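Local coordinates for protein Baccell_00875 (Bacteroides cellulosilyticus DSM 14838, PDB 5NO8) that acts as a polysaccharide lyase, probably cleaving the link between glucuronic acid and the L-rhamnose that caps complex arabinogalactan side chains, at residues V258-N263 and T328-L333; K272-C277 and G301-V306; E391-L396 and G448-W453; L401-Y406 and A455-Q460. All coordinates share one frame; numbering follows the deposited sequence.

Contact 1. Residues V258-N263 and T328-L333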
loop_
_atom_site.group_PDB
_atom_site.type_symbol
_atom_site.label_atom_id
_atom_site.label_comp_id
_atom_site.label_asym_id
_atom_site.label_seq_id
_atom_site.Cartn_x
_atom_site.Cartn_y
_atom_site.Cartn_z
ATOM N N VAL A 258 -2.764 -8.711 -21.943
ATOM C CA VAL A 258 -2.233 -7.398 -22.321
ATOM C C VAL A 258 -1.791 -6.651 -21.090
ATOM O O VAL A 258 -2.198 -6.988 -19.967
ATOM C CB VAL A 258 -3.262 -6.554 -23.115
ATOM C CG1 VAL A 258 -3.748 -7.309 -24.343
ATOM C CG2 VAL A 258 -4.447 -6.139 -22.260
ATOM N N LEU A 259 -0.942 -5.641 -21.294
ATOM C CA LEU A 259 -0.457 -4.784 -20.215
ATOM C C LEU A 259 -0.831 -3.345 -20.549
ATOM O O LEU A 259 -0.518 -2.848 -21.641
ATOM C CB LEU A 259 1.069 -4.883 -20.059
ATOM C CG LEU A 259 1.572 -6.217 -19.543
ATOM C CD1 LEU A 259 3.043 -6.353 -19.885
ATOM C CD2 LEU A 259 1.315 -6.340 -18.048
ATOM N N VAL A 260 -1.502 -2.689 -19.612
ATOM C CA VAL A 260 -1.866 -1.291 -19.746
ATOM C C VAL A 260 -0.963 -0.466 -18.853
ATOM O O VAL A 260 -0.664 -0.853 -17.736
ATOM C CB VAL A 260 -3.341 -1.086 -19.382
ATOM C CG1 VAL A 260 -3.741 0.375 -19.444
ATOM C CG2 VAL A 260 -4.189 -1.860 -20.368
ATOM N N SER A 261 -0.549 0.699 -19.353
ATOM C CA SER A 261 0.200 1.635 -18.549
ATOM C C SER A 261 -0.096 3.058 -19.028
ATOM O O SER A 261 -0.428 3.268 -20.194
ATOM C CB SER A 261 1.698 1.356 -18.649
ATOM O OG SER A 261 2.086 1.270 -20.005
ATOM N N CYS A 262 0.103 4.011 -18.127
ATOM C CA CYS A 262 -0.087 5.433 -18.413
ATOM C C CYS A 262 1.216 6.158 -18.146
ATOM O O CYS A 262 2.033 5.711 -17.357
ATOM C CB CYS A 262 -1.173 6.026 -17.524
ATOM S SG CYS A 262 -2.770 5.175 -17.652
ATOM N N ASN A 263 1.390 7.325 -18.761
ATOM C CA ASN A 263 2.588 8.113 -18.511
ATOM C C ASN A 263 2.642 8.556 -17.046
ATOM O O ASN A 263 3.722 8.613 -16.458
ATOM C CB ASN A 263 2.729 9.281 -19.510
ATOM C CG ASN A 263 1.590 10.265 -19.438
ATOM O OD1 ASN A 263 0.427 9.884 -19.488
ATOM N ND2 ASN A 263 1.916 11.542 -19.266
ATOM N N THR A 328 -10.220 -4.371 -20.462
ATOM C CA THR A 328 -9.391 -4.058 -19.292
ATOM C C THR A 328 -9.355 -2.559 -19.131
ATOM O O THR A 328 -9.916 -1.841 -19.961
ATOM C CB THR A 328 -7.982 -4.717 -19.399
ATOM O OG1 THR A 328 -7.277 -4.618 -18.150
ATOM C CG2 THR A 328 -7.113 -4.130 -20.489
ATOM N N HIS A 329 -8.723 -2.079 -18.065
ATOM C CA HIS A 329 -8.748 -0.666 -17.746
ATOM C C HIS A 329 -7.500 -0.151 -17.030
ATOM O O HIS A 329 -6.614 -0.924 -16.638
ATOM C CB HIS A 329 -9.999 -0.359 -16.911
ATOM C CG HIS A 329 -9.853 -0.659 -15.448
ATOM N ND1 HIS A 329 -9.845 -1.937 -14.945
ATOM C CD2 HIS A 329 -9.669 0.164 -14.390
ATOM C CE1 HIS A 329 -9.712 -1.883 -13.626
ATOM N NE2 HIS A 329 -9.599 -0.621 -13.263
ATOM N N ALA A 330 -7.460 1.172 -16.930
ATOM C CA ALA A 330 -6.549 1.914 -16.067
ATOM C C ALA A 330 -7.323 2.944 -15.260
ATOM O O ALA A 330 -8.315 3.488 -15.742
ATOM C CB ALA A 330 -5.485 2.602 -16.881
ATOM N N ASP A 331 -6.873 3.193 -14.023
ATOM C CA ASP A 331 -7.515 4.167 -13.118
ATOM C C ASP A 331 -6.576 5.367 -12.911
ATOM O O ASP A 331 -5.471 5.201 -12.385
ATOM C CB ASP A 331 -7.810 3.549 -11.763
ATOM C CG ASP A 331 -8.819 2.416 -11.833
ATOM O OD1 ASP A 331 -9.901 2.620 -12.442
ATOM O OD2 ASP A 331 -8.530 1.328 -11.257
ATOM N N CYS A 332 -7.019 6.550 -13.338
ATOM C CA CYS A 332 -6.279 7.794 -13.209
ATOM C C CYS A 332 -7.103 8.815 -12.436
ATOM O O CYS A 332 -8.330 8.691 -12.315
ATOM C CB CYS A 332 -5.940 8.379 -14.575
ATOM S SG CYS A 332 -4.904 7.273 -15.535
ATOM N N LEU A 333 -6.418 9.841 -11.931
ATOM C CA LEU A 333 -7.055 10.923 -11.202
ATOM C C LEU A 333 -6.611 12.244 -11.804
ATOM O O LEU A 333 -5.429 12.415 -12.112
ATOM C CB LEU A 333 -6.634 10.897 -9.721
ATOM C CG LEU A 333 -7.212 11.947 -8.793
ATOM C CD1 LEU A 333 -8.709 11.802 -8.617
ATOM C CD2 LEU A 333 -6.537 11.882 -7.414
#

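Contact 2. Residues K272-C277 and G301-V306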
loop_
_atom_site.group_PDB
_atom_site.type_symbol
_atom_site.label_atom_id
_atom_site.label_comp_id
_atom_site.label_asym_id
_atom_site.label_seq_id
_atom_site.Cartn_x
_atom_site.Cartn_y
_atom_site.Cartn_z
ATOM N N LYS A 272 -1.775 16.303 -20.735
ATOM C CA LYS A 272 -2.116 15.263 -21.699
ATOM C C LYS A 272 -1.771 13.889 -21.122
ATOM O O LYS A 272 -0.682 13.690 -20.595
ATOM C CB LYS A 272 -1.362 15.437 -23.029
ATOM N N ALA A 273 -2.710 12.958 -21.232
ATOM C CA ALA A 273 -2.506 11.571 -20.807
ATOM C C ALA A 273 -2.149 10.752 -22.028
ATOM O O ALA A 273 -2.737 10.957 -23.118
ATOM C CB ALA A 273 -3.768 11.008 -20.167
ATOM N N ARG A 274 -1.188 9.842 -21.871
ATOM C CA ARG A 274 -0.907 8.843 -22.883
ATOM C C ARG A 274 -1.124 7.479 -22.233
ATOM O O ARG A 274 -0.437 7.152 -21.287
ATOM C CB ARG A 274 0.513 8.938 -23.431
ATOM C CG ARG A 274 0.820 7.856 -24.469
ATOM C CD ARG A 274 2.244 7.989 -25.011
ATOM N NE ARG A 274 2.586 6.892 -25.907
ATOM C CZ ARG A 274 2.642 6.927 -27.242
ATOM N NH1 ARG A 274 2.375 8.026 -27.941
ATOM N NH2 ARG A 274 3.007 5.839 -27.892
ATOM N N VAL A 275 -2.067 6.705 -22.754
ATOM C CA VAL A 275 -2.414 5.406 -22.174
ATOM C C VAL A 275 -2.136 4.337 -23.216
ATOM O O VAL A 275 -2.635 4.432 -24.331
ATOM C CB VAL A 275 -3.907 5.361 -21.756
ATOM C CG1 VAL A 275 -4.187 4.119 -20.927
ATOM C CG2 VAL A 275 -4.277 6.617 -21.023
ATOM N N GLU A 276 -1.319 3.338 -22.859
ATOM C CA GLU A 276 -0.834 2.315 -23.784
ATOM C C GLU A 276 -1.368 0.960 -23.399
ATOM O O GLU A 276 -1.440 0.646 -22.213
ATOM C CB GLU A 276 0.694 2.253 -23.718
ATOM C CG GLU A 276 1.352 3.496 -24.306
ATOM C CD GLU A 276 2.864 3.371 -24.456
ATOM O OE1 GLU A 276 3.451 2.354 -24.002
ATOM O OE2 GLU A 276 3.454 4.304 -25.019
ATOM N N CYS A 277 -1.752 0.176 -24.396
ATOM C CA CYS A 277 -2.151 -1.211 -24.229
ATOM C C CYS A 277 -1.205 -2.062 -25.105
ATOM O O CYS A 277 -1.249 -1.993 -26.345
ATOM C CB CYS A 277 -3.600 -1.379 -24.641
ATOM S SG CYS A 277 -4.266 -3.057 -24.389
ATOM N N GLY A 301 1.365 -1.806 -34.695
ATOM C CA GLY A 301 1.692 -3.217 -34.429
ATOM C C GLY A 301 1.066 -3.706 -33.127
ATOM O O GLY A 301 -0.148 -3.653 -32.972
ATOM N N ASN A 302 1.884 -4.142 -32.176
ATOM C CA ASN A 302 1.343 -4.671 -30.914
ATOM C C ASN A 302 1.221 -3.635 -29.773
ATOM O O ASN A 302 1.260 -3.980 -28.579
ATOM C CB ASN A 302 2.117 -5.913 -30.492
ATOM C CG ASN A 302 3.540 -5.626 -30.136
ATOM O OD1 ASN A 302 3.958 -4.469 -30.043
ATOM N ND2 ASN A 302 4.318 -6.697 -29.956
ATOM N N LEU A 303 1.049 -2.372 -30.164
ATOM C CA LEU A 303 0.800 -1.285 -29.264
ATOM C C LEU A 303 -0.463 -0.584 -29.723
ATOM O O LEU A 303 -0.602 -0.253 -30.901
ATOM C CB LEU A 303 1.959 -0.298 -29.269
ATOM C CG LEU A 303 1.712 0.937 -28.394
ATOM C CD1 LEU A 303 1.672 0.524 -26.919
ATOM C CD2 LEU A 303 2.773 2.009 -28.644
ATOM N N CYS A 304 -1.397 -0.386 -28.799
ATOM C CA CYS A 304 -2.580 0.448 -29.018
ATOM C C CYS A 304 -2.499 1.542 -27.994
ATOM O O CYS A 304 -2.202 1.248 -26.842
ATOM C CB CYS A 304 -3.839 -0.344 -28.765
ATOM S SG CYS A 304 -4.243 -1.396 -30.148
ATOM N N PHE A 305 -2.700 2.799 -28.392
ATOM C CA PHE A 305 -2.641 3.888 -27.440
ATOM C C PHE A 305 -3.661 4.990 -27.685
ATOM O O PHE A 305 -4.188 5.159 -28.784
ATOM C CB PHE A 305 -1.229 4.478 -27.304
ATOM C CG PHE A 305 -0.730 5.187 -28.547
ATOM C CD1 PHE A 305 -0.143 4.465 -29.582
ATOM C CD2 PHE A 305 -0.870 6.561 -28.689
ATOM C CE1 PHE A 305 0.312 5.110 -30.726
ATOM C CE2 PHE A 305 -0.416 7.214 -29.835
ATOM C CZ PHE A 305 0.175 6.483 -30.846
ATOM N N VAL A 306 -3.939 5.694 -26.600
ATOM C CA VAL A 306 -4.832 6.824 -26.533
ATOM C C VAL A 306 -4.033 8.008 -26.025
ATOM O O VAL A 306 -3.234 7.867 -25.078
ATOM C CB VAL A 306 -5.949 6.519 -25.497
ATOM C CG1 VAL A 306 -6.803 7.729 -25.192
ATOM C CG2 VAL A 306 -6.811 5.393 -25.992
HETATM O O HOH W 1 -1.713 -3.876 -28.300
#

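Contact 3. Residues E391-L396 and G448-W453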
loop_
_atom_site.group_PDB
_atom_site.type_symbol
_atom_site.label_atom_id
_atom_site.label_comp_id
_atom_site.label_asym_id
_atom_site.label_seq_id
_atom_site.Cartn_x
_atom_site.Cartn_y
_atom_site.Cartn_z
ATOM N N GLU A 391 -3.110 13.873 20.361
ATOM C CA GLU A 391 -2.645 15.191 19.935
ATOM C C GLU A 391 -1.145 15.279 19.620
ATOM O O GLU A 391 -0.623 16.377 19.368
ATOM C CB GLU A 391 -3.062 16.231 21.010
ATOM C CG GLU A 391 -2.447 16.018 22.392
ATOM C CD GLU A 391 -3.304 15.199 23.351
ATOM O OE1 GLU A 391 -4.026 14.255 22.913
ATOM O OE2 GLU A 391 -3.230 15.489 24.579
ATOM N N GLY A 392 -0.440 14.142 19.619
ATOM C CA GLY A 392 0.986 14.104 19.321
ATOM C C GLY A 392 1.306 12.985 18.348
ATOM O O GLY A 392 0.497 12.680 17.450
ATOM N N ALA A 393 2.466 12.360 18.540
ATOM C CA ALA A 393 2.913 11.223 17.735
ATOM C C ALA A 393 2.884 11.564 16.235
ATOM O O ALA A 393 3.469 12.573 15.831
ATOM C CB ALA A 393 2.096 9.969 18.063
ATOM N N GLU A 394 2.176 10.787 15.419
ATOM C CA GLU A 394 2.210 11.011 13.980
ATOM C C GLU A 394 1.599 12.354 13.564
ATOM O O GLU A 394 1.817 12.781 12.427
ATOM C CB GLU A 394 1.442 9.905 13.235
ATOM C CG GLU A 394 2.156 8.583 13.090
ATOM C CD GLU A 394 2.009 7.638 14.271
ATOM O OE1 GLU A 394 1.556 8.040 15.383
ATOM O OE2 GLU A 394 2.362 6.456 14.067
ATOM N N ARG A 395 0.796 12.975 14.429
ATOM C CA ARG A 395 0.216 14.311 14.137
ATOM C C ARG A 395 1.272 15.426 14.031
ATOM O O ARG A 395 0.979 16.493 13.478
ATOM C CB ARG A 395 -0.858 14.707 15.152
ATOM C CG ARG A 395 -2.283 14.232 14.882
ATOM C CD ARG A 395 -2.422 12.730 14.755
ATOM N NE ARG A 395 -2.106 12.049 16.015
ATOM C CZ ARG A 395 -1.930 10.737 16.140
ATOM N NH1 ARG A 395 -2.059 9.921 15.081
ATOM N NH2 ARG A 395 -1.621 10.225 17.335
ATOM N N LEU A 396 2.490 15.179 14.514
ATOM C CA LEU A 396 3.665 16.019 14.207
ATOM C C LEU A 396 3.872 16.331 12.721
ATOM O O LEU A 396 4.419 17.380 12.388
ATOM C CB LEU A 396 4.958 15.439 14.784
ATOM C CG LEU A 396 5.296 15.789 16.248
ATOM C CD1 LEU A 396 5.830 17.227 16.301
ATOM C CD2 LEU A 396 4.126 15.629 17.202
ATOM N N GLY A 448 9.502 5.309 20.730
ATOM C CA GLY A 448 10.711 5.817 20.067
ATOM C C GLY A 448 10.450 6.596 18.790
ATOM O O GLY A 448 11.174 7.538 18.473
ATOM N N TYR A 449 9.419 6.184 18.062
ATOM C CA TYR A 449 9.014 6.840 16.808
ATOM C C TYR A 449 8.771 8.324 17.035
ATOM O O TYR A 449 9.163 9.157 16.207
ATOM C CB TYR A 449 7.721 6.205 16.254
ATOM C CG TYR A 449 7.873 4.804 15.674
ATOM C CD1 TYR A 449 8.512 4.608 14.456
ATOM C CD2 TYR A 449 7.329 3.677 16.320
ATOM C CE1 TYR A 449 8.648 3.343 13.898
ATOM C CE2 TYR A 449 7.441 2.395 15.754
ATOM C CZ TYR A 449 8.110 2.241 14.542
ATOM O OH TYR A 449 8.265 1.010 13.951
ATOM N N ASN A 450 8.154 8.661 18.163
ATOM C CA ASN A 450 7.671 10.010 18.392
ATOM C C ASN A 450 8.812 11.013 18.486
ATOM O O ASN A 450 8.630 12.177 18.120
ATOM C CB ASN A 450 6.809 10.090 19.657
ATOM C CG ASN A 450 5.561 9.234 19.580
ATOM O OD1 ASN A 450 5.178 8.744 18.507
ATOM N ND2 ASN A 450 4.896 9.068 20.721
ATOM N N TYR A 451 9.985 10.564 18.936
ATOM C CA TYR A 451 11.143 11.451 19.130
ATOM C C TYR A 451 11.725 11.973 17.820
ATOM O O TYR A 451 12.231 13.102 17.763
ATOM C CB TYR A 451 12.260 10.717 19.867
ATOM C CG TYR A 451 11.954 10.435 21.321
ATOM C CD1 TYR A 451 11.010 9.468 21.679
ATOM C CD2 TYR A 451 12.613 11.137 22.345
ATOM C CE1 TYR A 451 10.720 9.206 23.005
ATOM C CE2 TYR A 451 12.337 10.877 23.684
ATOM C CZ TYR A 451 11.391 9.911 24.011
ATOM O OH TYR A 451 11.091 9.640 25.325
ATOM N N MET A 452 11.723 11.129 16.787
ATOM C CA MET A 452 12.273 11.515 15.481
ATOM C C MET A 452 11.480 12.647 14.871
ATOM O O MET A 452 12.047 13.534 14.247
ATOM C CB MET A 452 12.255 10.350 14.504
ATOM C CG MET A 452 13.047 9.128 14.937
ATOM S SD MET A 452 14.724 9.523 15.514
ATOM C CE MET A 452 14.463 9.751 17.262
ATOM N N TRP A 453 10.168 12.577 15.043
ATOM C CA TRP A 453 9.248 13.532 14.421
ATOM C C TRP A 453 9.273 14.856 15.169
ATOM O O TRP A 453 9.259 15.917 14.546
ATOM C CB TRP A 453 7.841 12.957 14.361
ATOM C CG TRP A 453 7.768 11.659 13.598
ATOM C CD1 TRP A 453 8.496 11.304 12.486
ATOM C CD2 TRP A 453 6.934 10.543 13.908
ATOM N NE1 TRP A 453 8.146 10.043 12.085
ATOM C CE2 TRP A 453 7.192 9.551 12.941
ATOM C CE3 TRP A 453 5.984 10.290 14.906
ATOM C CZ2 TRP A 453 6.526 8.314 12.940
ATOM C CZ3 TRP A 453 5.334 9.060 14.915
ATOM C CH2 TRP A 453 5.605 8.091 13.927
HETATM O O HOH W 2 5.815 12.777 17.887
#

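Contact 4. Residues L401-Y406 and A455-Q460. With GOL (glycerol), chain F.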
loop_
_atom_site.group_PDB
_atom_site.type_symbol
_atom_site.label_atom_id
_atom_site.label_comp_id
_atom_site.label_asym_id
_atom_site.label_seq_id
_atom_site.Cartn_x
_atom_site.Cartn_y
_atom_site.Cartn_z
ATOM N N LEU A 401 4.837 19.595 7.777
ATOM C CA LEU A 401 4.309 20.063 6.505
ATOM C C LEU A 401 4.201 21.604 6.487
ATOM O O LEU A 401 4.628 22.249 5.501
ATOM C CB LEU A 401 2.919 19.499 6.232
ATOM C CG LEU A 401 2.237 20.043 4.974
ATOM C CD1 LEU A 401 3.100 19.821 3.746
ATOM C CD2 LEU A 401 0.868 19.405 4.809
ATOM N N LEU A 402 3.583 22.175 7.523
ATOM C CA LEU A 402 3.418 23.640 7.542
ATOM C C LEU A 402 4.748 24.393 7.498
ATOM O O LEU A 402 4.823 25.437 6.840
ATOM C CB LEU A 402 2.538 24.122 8.665
ATOM C CG LEU A 402 1.046 24.206 8.355
ATOM C CD1 LEU A 402 0.433 22.915 7.827
ATOM C CD2 LEU A 402 0.287 24.705 9.566
ATOM N N VAL A 403 5.795 23.855 8.135
ATOM C CA VAL A 403 7.141 24.441 7.984
ATOM C C VAL A 403 7.616 24.409 6.538
ATOM O O VAL A 403 8.112 25.410 6.027
ATOM C CB VAL A 403 8.231 23.731 8.827
ATOM C CG1 VAL A 403 9.591 24.356 8.538
ATOM C CG2 VAL A 403 7.905 23.821 10.290
ATOM N N LYS A 404 7.510 23.257 5.873
ATOM C CA LYS A 404 8.022 23.152 4.520
ATOM C C LYS A 404 7.260 24.131 3.617
ATOM O O LYS A 404 7.869 24.805 2.799
ATOM C CB LYS A 404 7.957 21.720 3.989
ATOM C CG LYS A 404 8.946 20.818 4.697
ATOM C CD LYS A 404 9.057 19.462 4.045
ATOM C CE LYS A 404 9.989 18.573 4.849
ATOM N NZ LYS A 404 10.334 17.368 4.065
ATOM N N GLN A 405 5.953 24.226 3.807
ATOM C CA GLN A 405 5.143 25.147 3.011
ATOM C C GLN A 405 5.487 26.623 3.363
ATOM O O GLN A 405 5.537 27.482 2.486
ATOM C CB GLN A 405 3.650 24.897 3.192
ATOM C CG GLN A 405 2.765 25.690 2.226
ATOM C CD GLN A 405 2.816 25.258 0.761
ATOM O OE1 GLN A 405 3.650 24.468 0.323
ATOM N NE2 GLN A 405 1.917 25.834 -0.022
ATOM N N TYR A 406 5.767 26.899 4.621
ATOM C CA TYR A 406 6.272 28.209 5.007
ATOM C C TYR A 406 7.569 28.546 4.294
ATOM O O TYR A 406 7.752 29.678 3.800
ATOM C CB TYR A 406 6.445 28.304 6.537
ATOM C CG TYR A 406 7.083 29.627 6.865
ATOM C CD1 TYR A 406 6.311 30.779 6.933
ATOM C CD2 TYR A 406 8.456 29.737 6.981
ATOM C CE1 TYR A 406 6.903 32.027 7.156
ATOM C CE2 TYR A 406 9.061 30.969 7.214
ATOM C CZ TYR A 406 8.278 32.107 7.304
ATOM O OH TYR A 406 8.873 33.335 7.519
ATOM N N ALA A 455 11.964 15.891 16.812
ATOM C CA ALA A 455 13.261 16.429 16.423
ATOM C C ALA A 455 13.251 17.048 15.037
ATOM O O ALA A 455 13.820 18.123 14.813
ATOM C CB ALA A 455 14.314 15.353 16.472
ATOM N N GLU A 456 12.606 16.367 14.097
ATOM C CA GLU A 456 12.445 16.920 12.764
ATOM C C GLU A 456 11.777 18.268 12.873
ATOM O O GLU A 456 12.274 19.224 12.299
ATOM C CB GLU A 456 11.617 16.000 11.857
ATOM C CG GLU A 456 11.195 16.654 10.541
ATOM C CD GLU A 456 11.824 16.103 9.279
ATOM O OE1 GLU A 456 12.336 14.954 9.253
ATOM O OE2 GLU A 456 11.768 16.839 8.255
ATOM N N LEU A 457 10.680 18.358 13.611
ATOM C CA LEU A 457 9.981 19.633 13.752
ATOM C C LEU A 457 10.942 20.723 14.227
ATOM O O LEU A 457 11.002 21.817 13.640
ATOM C CB LEU A 457 8.772 19.545 14.673
ATOM C CG LEU A 457 8.077 20.877 14.966
ATOM C CD1 LEU A 457 7.367 21.433 13.729
ATOM C CD2 LEU A 457 7.106 20.791 16.107
ATOM N N TYR A 458 11.711 20.421 15.274
ATOM C CA TYR A 458 12.601 21.443 15.843
ATOM C C TYR A 458 13.673 21.885 14.866
ATOM O O TYR A 458 13.887 23.088 14.706
ATOM C CB TYR A 458 13.215 20.977 17.191
ATOM C CG TYR A 458 12.256 20.771 18.339
ATOM C CD1 TYR A 458 11.047 21.433 18.430
ATOM C CD2 TYR A 458 12.599 19.918 19.397
ATOM C CE1 TYR A 458 10.193 21.242 19.507
ATOM C CE2 TYR A 458 11.765 19.729 20.475
ATOM C CZ TYR A 458 10.573 20.381 20.538
ATOM O OH TYR A 458 9.738 20.188 21.602
ATOM N N PHE A 459 14.324 20.960 14.167
ATOM C CA PHE A 459 15.325 21.346 13.194
ATOM C C PHE A 459 14.714 22.180 12.049
ATOM O O PHE A 459 15.326 23.155 11.600
ATOM C CB PHE A 459 16.058 20.150 12.620
ATOM C CG PHE A 459 16.903 19.386 13.620
ATOM C CD1 PHE A 459 17.869 20.027 14.391
ATOM C CD2 PHE A 459 16.770 18.002 13.740
ATOM C CE1 PHE A 459 18.665 19.300 15.276
ATOM C CE2 PHE A 459 17.544 17.276 14.627
ATOM C CZ PHE A 459 18.508 17.927 15.389
ATOM N N GLN A 460 13.502 21.834 11.628
ATOM C CA GLN A 460 12.802 22.638 10.609
ATOM C C GLN A 460 12.486 24.047 11.140
ATOM O O GLN A 460 12.607 25.034 10.403
ATOM C CB GLN A 460 11.505 21.947 10.178
ATOM C CG GLN A 460 11.689 20.589 9.517
ATOM C CD GLN A 460 12.192 20.656 8.096
ATOM O OE1 GLN A 460 12.559 21.722 7.595
ATOM N NE2 GLN A 460 12.246 19.491 7.438
HETATM C C1 GOL F . 12.075 14.300 5.965
HETATM O O1 GOL F . 11.787 15.717 5.875
HETATM C C2 GOL F . 13.577 14.012 6.094
HETATM O O2 GOL F . 14.122 14.652 7.268
HETATM C C3 GOL F . 13.822 12.509 6.285
HETATM O O3 GOL F . 13.633 11.745 5.087
#

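Contact 1. Residues V258-N263 and T328-L333
Val-260 buries the most surface here, about 54 Å², and it does so by spreading its two methyls over two different partners. Its CG1 is anti to the backbone N (chi1 177°) and rests on Ala-330, with CG1 3.8 Å from CB. CG2, beside the backbone N, reaches back to Thr-328, where the two CG2 atoms are 3.7 Å apart. The two side chains pass flank to flank, pointing opposite ways, and do not meet end on.

Thr-328 can offer a methyl because its OG1 is turned elsewhere, to a hydrogen bond with Gly-170 O. Val-258 CG2 touches the same methyl at 3.8 Å from Thr-328 CG2.

At the other end Cys-262 SG bears on Ala-330 CB at 3.8 Å. It also meets Cys-332 SG at 3.7 Å, a van der Waals separation that rules out a disulfide.

The two strands run nearly parallel, 22° apart, with axes only 7.2 Å from each other, yet their contact is made by side chains and not by backbone pairing. This is face-to-face packing of two layers, sandwich-like, as a single curled sheet closes over itself. Strand 259-262 forms one border of that sheet and pairs with strand 272-278, strand 326-335 pairs with strand 314-322, and helix 245-254 covers Leu-259 on the outer side.

Contact 2. Residues K272-C277 and G301-V306
Arg-274 lays its guanidinium flat on the ring of Phe-305, a stacked cation-pi pair with CZ 4.0 Å from the ring centroid and the planes 23° apart. The arginine gets there as a stretched chain, CG anti to the backbone N (chi1 178°) and extended on to NE. Phe-305 instead places CG between its backbone N and carbonyl carbon (chi1 67°), which sets the ring face against the guanidinium.

In the guanidinium plane, Glu-276 helps to fix its rotation. OE2 of the glutamate takes NE of Arg-274 at 2.9 Å through the anti lone pair and a longer, more bent bond from NH2, a side-on grip on one oxygen. NH1 has a second carboxylate, that of Glu-307.

Underneath lies an antiparallel pairing of neighbouring strands in the curled eight-stranded sheet. Val-275 and Val-306 form one hydrogen-bonded pair, and Cys-277 and Cys-304 the next, where Cys-277 N reaches Cys-304 O at 2.7 Å. Between them Glu-276 and Phe-305 form a non-hydrogen-bonded pair, their side chains on the face opposite the valines and cysteines. Leu-303 extends the stacked face: its CD1 packs 3.8 Å from Glu-276 CB, while CD2 touches the guanidinium edge, 3.9 Å from Arg-274 NH2.

Contact 3. Residues E391-L396 and G448-W453
Trp-453 carries the tight part of this contact, reaching from helix 448-465 to the loop that leads into helix 396-409. The far corner of its six-membered ring meets Glu-394, with CH2 3.6 Å from CG of the glutamate. The glutamate chain is bent at chi2 (85°), which folds the carboxylate back beside the indole. The two groups cross at an oblique angle, their planes 41° apart. Nearer the helix, Trp-453 CE3 lies 3.5 Å from Ala-393 O, and Trp-453 CB packs against Leu-396 CB at 3.8 Å. Asn-450 adds a close approach, OD1 to Ala-393 CB at 3.3 Å.

The looser side is wet although it too is buried. Here the backbones do not meet directly, and one water spans them, donating to Ala-393 O at 3.1 Å and to Asn-450 O at 2.9 Å. Ala-393 O is thus gripped twice, since Leu-396 N also binds it as the chain turns into the helix. Ala-393 has a positive phi of 54°, marking the sharp change of direction before that turn.

Both segments belong to the helical domain, whose paired helices are consistent with the alpha/alpha toroid seen in many polysaccharide lyases. Trp-682 borders the indole and hydrogen-bonds to Glu-394 O. A glycerol, probably from the crystallisation liquor though such molecules can mark a pocket, sits about 5 Å from the glutamate side chain. Chemically, then, the Glu-394 carboxylate is held by a salt bridge from Arg-447 to OE2 and packed against the CZ3-CH2 corner of the indole, which probably limits its movement.

Contact 4. Residues L401-Y406 and A455-Q460
Lys-404 and Glu-456 come close without a salt bridge: NZ and OE2 stay 4.5 Å apart, and a glycerol hydroxyl joins them. Glycerol O1 accepts from Lys-404 NZ at 2.8 Å and donates to Glu-456 OE2 at 2.6 Å, while O2 donates to OE1 of the same carboxylate at 2.7 Å. The ligand probably came from the crystallisation liquor, but it also binds Gln-550 and Tyr-624.

The frame is a pair of nearly parallel helices, 396-409 and 448-465, with local axes 10.0 Å apart and inclined by 22°, set in a helical domain consistent with an alpha/alpha toroid.

Lys-404 is extended beyond CG, which carries its amine across the gap; NZ further hydrogen-bonds to O of the C-terminal Leu-694 and the backbone O of Val-685 in helix 682-692.

Gln-460 supports Glu-456, a residue that holds the glycerol: its NE2 donates to OE2, close to the amide plane, in a fairly straight bond (160° at the hydrogen). Two donors on OE2 would be expected to steady the carboxylate. The bend at chi2 (-75°) turns the amide back along its own helix, and the Lys-404 chain crosses it at a slant, CE 3.6 Å from Gln-460 NE2.

Beyond this polar cluster the helices meet through Val-403, whose CG1 presses on Gln-460 CB at 3.5 Å while CG2 touches Leu-457 CD1 at 4.2 Å.

The four contacts fall into two groups well apart in the structure. Contacts 1 and 2, with centres about 9 Å apart, share one curled sheet: strands 259-262 and 272-278 are neighbours, joined by Ser-261 O to Glu-276 N, and contact 2 is nested inside the loop that contact 1 closes. Contacts 3 and 4, about 13 Å apart between centres, share helix 448-465. Their segments alternate along the chain, and Leu-396 touches Leu-457 where they meet. Between the groups the centres lie about 36 to 44 Å apart, with the sheet pair completed first in sequence. One group joins parts of a beta module, the other parts of the helical domain that follows it.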